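Local atomic coordinates of beta-fructofuranosidase (Bifidobacterium adolescentis, PDB entry 6NOB), a protein that probably hydrolyses terminal beta-fructofuranoside residues of sucrose and related fructosides, as a member of glycoside hydrolase family 32. Residues 474-479 against 600-605; 491-496 against 584-589. One frame throughout, in Å; residues are numbered along the deposited sequence.

Contact 1 (474-479 against 600-605); sequences LPRELH and QTAGSM
Arg-476 reaches across to Ala-602 and Ser-604, bridging two segments whose backbones stay well apart. Its CA lies 9.9 Å from the CA of Ala-602, the nearest such pair across the contact, and the side chain fills the distance. CG is anti to the carbonyl carbon (chi1 -63°) and the chain runs extended from there to NE, which carries the guanidinium across to 600-605. There the two terminal nitrogens divide the work. NH1 of Arg-476 comes within 3.9 Å of Ala-602 CB, the methyl sitting oblique to the guanidinium plane, while NH2 has OG of Ser-604 near that plane at its edge, 3.2 Å away. Ala-602 and Ser-604 both point toward 474-479, on either side of Gly-603, which puts no side chain into the gap.

This buried centre is dense and charged. Salt bridges join NH2 to Glu-593 and NH1 to Asp-430, and Asp-430 also takes a hydrogen bond with OG of Ser-604, so one carboxylate holds arginine and serine together; Tyr-435 adds a cation-pi contact. Two acids around one guanidinium would be expected to keep it charged and fix its rotation.

Toward His-479 and Gln-600 the interface thins out, and both residues are partly exposed. There NE2 of His-479 turns back along its own strand to OE2 of Glu-477, a bent hydrogen bond of 2.8 Å.

A buried ionic cluster thus joins strand 468-481 of the five-bladed beta-propeller to edge strand 601-606 of the C-terminal beta-sandwich, the two-domain architecture of family 32.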
loop_
_atom_site.group_PDB
_atom_site.type_symbol
_atom_site.label_atom_id
_atom_site.label_comp_id
_atom_site.label_asym_id
_atom_site.label_seq_id
_atom_site.Cartn_x
_atom_site.Cartn_y
_atom_site.Cartn_z
ATOM N N LEU A 474 -3.758 8.440 -2.064
ATOM C CA LEU A 474 -3.086 9.493 -2.807
ATOM C C LEU A 474 -1.806 9.885 -2.070
ATOM O O LEU A 474 -1.793 9.928 -0.837
ATOM C CB LEU A 474 -4.002 10.706 -2.977
ATOM C CG LEU A 474 -5.201 10.511 -3.913
ATOM C CD1 LEU A 474 -6.175 11.680 -3.818
ATOM C CD2 LEU A 474 -4.741 10.314 -5.353
ATOM N N PRO A 475 -0.714 10.142 -2.791
ATOM C CA PRO A 475 0.577 10.368 -2.121
ATOM C C PRO A 475 0.534 11.579 -1.200
ATOM O O PRO A 475 0.084 12.661 -1.584
ATOM C CB PRO A 475 1.555 10.572 -3.285
ATOM C CG PRO A 475 0.699 10.911 -4.468
ATOM C CD PRO A 475 -0.600 10.195 -4.258
ATOM N N ARG A 476 1.005 11.383 0.030
ATOM C CA ARG A 476 0.986 12.417 1.054
ATOM C C ARG A 476 2.402 12.883 1.374
ATOM O O ARG A 476 3.333 12.074 1.455
ATOM C CB ARG A 476 0.306 11.909 2.327
ATOM C CG ARG A 476 -1.153 11.544 2.131
ATOM C CD ARG A 476 -1.736 10.860 3.356
ATOM N NE ARG A 476 -3.034 10.259 3.062
ATOM C CZ ARG A 476 -3.780 9.612 3.952
ATOM N NH1 ARG A 476 -3.358 9.483 5.202
ATOM N NH2 ARG A 476 -4.947 9.094 3.593
ATOM N N GLU A 477 2.557 14.192 1.547
ATOM C CA GLU A 477 3.813 14.770 1.997
ATOM C C GLU A 477 3.806 14.856 3.518
ATOM O O GLU A 477 2.782 15.177 4.127
ATOM C CB GLU A 477 4.023 16.161 1.388
ATOM C CG GLU A 477 5.357 16.809 1.747
ATOM C CD GLU A 477 5.497 18.214 1.186
ATOM O OE1 GLU A 477 4.723 18.573 0.273
ATOM O OE2 GLU A 477 6.383 18.958 1.662
ATOM N N LEU A 478 4.954 14.571 4.125
ATOM C CA LEU A 478 5.081 14.513 5.573
ATOM C C LEU A 478 5.933 15.664 6.091
ATOM O O LEU A 478 6.964 16.004 5.503
ATOM C CB LEU A 478 5.694 13.182 6.016
ATOM C CG LEU A 478 4.891 11.929 5.670
ATOM C CD1 LEU A 478 5.546 10.693 6.269
ATOM C CD2 LEU A 478 3.458 12.070 6.151
ATOM N N HIS A 479 5.490 16.253 7.201
ATOM C CA HIS A 479 6.269 17.226 7.949
ATOM C C HIS A 479 6.025 16.999 9.436
ATOM O O HIS A 479 5.039 16.377 9.835
ATOM C CB HIS A 479 5.913 18.671 7.561
ATOM C CG HIS A 479 6.569 19.132 6.297
ATOM N ND1 HIS A 479 7.887 19.539 6.248
ATOM C CD2 HIS A 479 6.090 19.253 5.036
ATOM C CE1 HIS A 479 8.192 19.883 5.009
ATOM N NE2 HIS A 479 7.119 19.719 4.254
ATOM N N GLN A 600 -3.133 18.536 10.132
ATOM C CA GLN A 600 -2.923 18.211 11.537
ATOM C C GLN A 600 -3.337 16.775 11.825
ATOM O O GLN A 600 -2.678 16.069 12.599
ATOM C CB GLN A 600 -3.699 19.192 12.415
ATOM C CG GLN A 600 -3.408 19.085 13.896
ATOM C CD GLN A 600 -4.169 20.119 14.700
ATOM O OE1 GLN A 600 -4.684 21.096 14.150
ATOM N NE2 GLN A 600 -4.254 19.907 16.008
ATOM N N THR A 601 -4.417 16.322 11.195
ATOM C CA THR A 601 -4.816 14.926 11.222
ATOM C C THR A 601 -5.427 14.575 9.872
ATOM O O THR A 601 -5.979 15.437 9.180
ATOM C CB THR A 601 -5.805 14.641 12.365
ATOM O OG1 THR A 601 -6.021 13.229 12.474
ATOM C CG2 THR A 601 -7.129 15.339 12.117
ATOM N N ALA A 602 -5.291 13.311 9.488
ATOM C CA ALA A 602 -5.838 12.803 8.239
ATOM C C ALA A 602 -6.692 11.578 8.529
ATOM O O ALA A 602 -6.360 10.780 9.410
ATOM C CB ALA A 602 -4.728 12.443 7.248
ATOM N N GLY A 603 -7.792 11.436 7.790
ATOM C CA GLY A 603 -8.683 10.302 7.969
ATOM C C GLY A 603 -9.279 9.807 6.668
ATOM O O GLY A 603 -9.757 10.608 5.858
ATOM N N SER A 604 -9.269 8.491 6.461
ATOM C CA SER A 604 -9.655 7.930 5.173
ATOM C C SER A 604 -10.149 6.502 5.359
ATOM O O SER A 604 -9.817 5.833 6.341
ATOM C CB SER A 604 -8.486 7.967 4.184
ATOM O OG SER A 604 -7.376 7.245 4.681
ATOM N N MET A 605 -10.942 6.044 4.390
ATOM C CA MET A 605 -11.494 4.692 4.393
ATOM C C MET A 605 -12.212 4.444 3.074
ATOM O O MET A 605 -12.605 5.383 2.374
ATOM C CB MET A 605 -12.463 4.473 5.560
ATOM C CG MET A 605 -13.790 5.203 5.401
ATOM S SD MET A 605 -14.870 5.003 6.830
ATOM C CE MET A 605 -13.898 5.812 8.097
#

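Contact 2 (491-496 against 584-589); sequences SEVYRE and EVFFDR
Glu-584, near the start of strand 582-588, meets the hydroxyl of Tyr-494, which reaches it from the short helix 491-497. The glutamate, with CG anti to the backbone N (chi1 -162°) and the chain extended beyond, points its carboxylate at the oncoming phenol, and the two side chains arrive from opposite directions. Tyr-494 OH donates to Glu-584 OE1, which lies at the edge of the tyrosine ring and in its plane; the modelled separation of 2.5 Å is very short. The carboxylate is turned 45° from that ring, and Glu-584 OE2 comes to 3.3 Å from Tyr-494 CE1. Outside the pair, OE2 is hydrogen-bonded to Tyr-521, and Lys-488 NZ bonds the Tyr-494 hydroxyl.

Two residues on, Phe-586 turns the contact apolar. CA of Phe-586 and CA of Tyr-494 are the nearest across the segments, 10.2 Å apart, and the rings fill the space between. CZ of the phenylalanine touches CE1 of Tyr-494 at 3.5 Å, with CE1 lying at the edge of the phenylalanine ring, near its plane. The centroids are 5.8 Å apart and the planes inclined at 54°, an oblique aromatic pair. On the same ring, CE2 of Phe-586 receives the CG1 methyl of Val-493 at 3.9 Å. Tyr-521 adds an edge-to-face ring contact, and Pro-489 packs against both aromatic residues.

Beyond this point the strand leaves the helix, and Asp-588 turns instead to Gly-119, Ala-120 and His-121.

Chemically, the helix rests on the strand through an apolar contact of Val-493 and Tyr-494 with Phe-586, with a phenol-carboxylate hydrogen bond beside it whose exact length is doubtful at this resolution. Lys-488 NZ at the phenol oxygen and Tyr-521 at OE2 would be expected to favour a charged carboxylate.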
loop_
_atom_site.group_PDB
_atom_site.type_symbol
_atom_site.label_atom_id
_atom_site.label_comp_id
_atom_site.label_asym_id
_atom_site.label_seq_id
_atom_site.Cartn_x
_atom_site.Cartn_y
_atom_site.Cartn_z
ATOM N N SER A 491 1.785 18.395 -3.792
ATOM C CA SER A 491 1.309 19.470 -4.657
ATOM C C SER A 491 0.799 18.941 -5.991
ATOM O O SER A 491 -0.153 19.498 -6.551
ATOM C CB SER A 491 2.422 20.501 -4.866
ATOM O OG SER A 491 3.434 20.009 -5.728
ATOM N N GLU A 492 1.394 17.860 -6.499
ATOM C CA GLU A 492 0.971 17.323 -7.789
ATOM C C GLU A 492 -0.464 16.811 -7.750
ATOM O O GLU A 492 -1.175 16.887 -8.760
ATOM C CB GLU A 492 1.917 16.208 -8.228
ATOM C CG GLU A 492 3.334 16.670 -8.516
ATOM C CD GLU A 492 4.231 16.590 -7.300
ATOM O OE1 GLU A 492 3.707 16.543 -6.167
ATOM O OE2 GLU A 492 5.465 16.563 -7.480
ATOM N N VAL A 493 -0.908 16.283 -6.606
ATOM C CA VAL A 493 -2.290 15.822 -6.487
ATOM C C VAL A 493 -3.254 16.980 -6.715
ATOM O O VAL A 493 -4.216 16.869 -7.484
ATOM C CB VAL A 493 -2.517 15.150 -5.120
ATOM C CG1 VAL A 493 -3.998 15.139 -4.765
ATOM C CG2 VAL A 493 -1.955 13.738 -5.127
ATOM N N TYR A 494 -2.999 18.116 -6.060
ATOM C CA TYR A 494 -3.831 19.297 -6.272
ATOM C C TYR A 494 -3.753 19.779 -7.716
ATOM O O TYR A 494 -4.774 20.144 -8.313
ATOM C CB TYR A 494 -3.409 20.417 -5.322
ATOM C CG TYR A 494 -3.603 20.112 -3.851
ATOM C CD1 TYR A 494 -4.873 20.086 -3.287
ATOM C CD2 TYR A 494 -2.512 19.879 -3.023
ATOM C CE1 TYR A 494 -5.052 19.825 -1.940
ATOM C CE2 TYR A 494 -2.682 19.614 -1.675
ATOM C CZ TYR A 494 -3.954 19.589 -1.139
ATOM O OH TYR A 494 -4.127 19.326 0.202
ATOM N N ARG A 495 -2.550 19.783 -8.296
ATOM C CA ARG A 495 -2.373 20.312 -9.644
ATOM C C ARG A 495 -3.083 19.452 -10.684
ATOM O O ARG A 495 -3.713 19.981 -11.606
ATOM C CB ARG A 495 -0.882 20.421 -9.970
ATOM C CG ARG A 495 -0.572 21.067 -11.321
ATOM C CD ARG A 495 0.907 20.924 -11.674
ATOM N NE ARG A 495 1.250 19.549 -12.032
ATOM C CZ ARG A 495 2.431 18.983 -11.796
ATOM N NH1 ARG A 495 3.391 19.671 -11.195
ATOM N NH2 ARG A 495 2.650 17.726 -12.162
ATOM N N GLU A 496 -3.002 18.129 -10.552
ATOM C CA GLU A 496 -3.505 17.242 -11.596
ATOM C C GLU A 496 -4.968 16.851 -11.417
ATOM O O GLU A 496 -5.665 16.644 -12.418
ATOM C CB GLU A 496 -2.649 15.972 -11.665
ATOM C CG GLU A 496 -1.173 16.218 -11.968
ATOM C CD GLU A 496 -0.944 16.857 -13.328
ATOM O OE1 GLU A 496 -1.705 16.555 -14.271
ATOM O OE2 GLU A 496 0.000 17.666 -13.452
ATOM N N GLU A 584 -10.700 19.496 4.462
ATOM C CA GLU A 584 -10.382 19.236 3.065
ATOM C C GLU A 584 -10.737 17.790 2.749
ATOM O O GLU A 584 -10.267 16.871 3.426
ATOM C CB GLU A 584 -8.902 19.513 2.779
ATOM C CG GLU A 584 -8.590 19.688 1.310
ATOM C CD GLU A 584 -7.171 20.164 1.049
ATOM O OE1 GLU A 584 -6.217 19.512 1.526
ATOM O OE2 GLU A 584 -7.009 21.193 0.363
ATOM N N VAL A 585 -11.571 17.592 1.727
ATOM C CA VAL A 585 -12.151 16.287 1.428
ATOM C C VAL A 585 -11.829 15.900 -0.008
ATOM O O VAL A 585 -12.071 16.680 -0.937
ATOM C CB VAL A 585 -13.677 16.281 1.643
ATOM C CG1 VAL A 585 -14.246 14.900 1.361
ATOM C CG2 VAL A 585 -14.019 16.731 3.054
ATOM N N PHE A 586 -11.288 14.696 -0.187
ATOM C CA PHE A 586 -11.176 14.044 -1.489
ATOM C C PHE A 586 -12.071 12.810 -1.455
ATOM O O PHE A 586 -11.789 11.861 -0.714
ATOM C CB PHE A 586 -9.737 13.633 -1.805
ATOM C CG PHE A 586 -8.777 14.780 -1.977
ATOM C CD1 PHE A 586 -8.225 15.415 -0.877
ATOM C CD2 PHE A 586 -8.390 15.189 -3.242
ATOM C CE1 PHE A 586 -7.327 16.455 -1.034
ATOM C CE2 PHE A 586 -7.493 16.231 -3.407
ATOM C CZ PHE A 586 -6.960 16.865 -2.300
ATOM N N PHE A 587 -13.140 12.812 -2.247
ATOM C CA PHE A 587 -13.965 11.622 -2.422
ATOM C C PHE A 587 -13.895 11.181 -3.875
ATOM O O PHE A 587 -14.250 11.946 -4.778
ATOM C CB PHE A 587 -15.419 11.854 -2.016
ATOM C CG PHE A 587 -16.254 10.612 -2.103
ATOM C CD1 PHE A 587 -16.148 9.628 -1.133
ATOM C CD2 PHE A 587 -17.111 10.405 -3.172
ATOM C CE1 PHE A 587 -16.898 8.470 -1.214
ATOM C CE2 PHE A 587 -17.864 9.248 -3.259
ATOM C CZ PHE A 587 -17.756 8.279 -2.278
ATOM N N ASP A 588 -13.463 9.937 -4.094
ATOM C CA ASP A 588 -13.174 9.417 -5.427
ATOM C C ASP A 588 -13.992 8.139 -5.647
ATOM O O ASP A 588 -13.460 7.027 -5.610
ATOM C CB ASP A 588 -11.672 9.172 -5.593
ATOM C CG ASP A 588 -11.298 8.721 -6.991
ATOM O OD1 ASP A 588 -12.095 8.940 -7.928
ATOM O OD2 ASP A 588 -10.199 8.149 -7.148
ATOM N N ARG A 589 -15.300 8.316 -5.855
ATOM C CA ARG A 589 -16.232 7.251 -6.222
ATOM C C ARG A 589 -16.437 6.216 -5.118
ATOM O O ARG A 589 -17.577 5.974 -4.703
ATOM C CB ARG A 589 -15.773 6.568 -7.515
ATOM C CG ARG A 589 -15.958 7.435 -8.755
ATOM C CD ARG A 589 -15.009 7.031 -9.869
ATOM N NE ARG A 589 -15.308 5.699 -10.387
ATOM C CZ ARG A 589 -16.181 5.454 -11.359
ATOM N NH1 ARG A 589 -16.848 6.454 -11.922
ATOM N NH2 ARG A 589 -16.389 4.210 -11.769
#

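Overall arrangement
Read from the N terminus, the chain lays down strand 468-481 within the propeller, where 474-479 forms the first half of contact 1. It turns back through strand 484-489 and at once enters helix 491-497, the first half of contact 2. The sandwich follows. Strand 582-588 returns to the helix and closes contact 2 over 87 intervening residues; strand 601-606 then closes contact 1 over 120, so the smaller loop lies wholly within the larger. Both closing strands belong to one six-stranded antiparallel sheet. The contacts, with centres about 11 Å apart, also touch directly: Pro-475 CD packs on Val-493 CG2 at 3.9 Å. Together they seat this sheet against the propeller and helix 491-497.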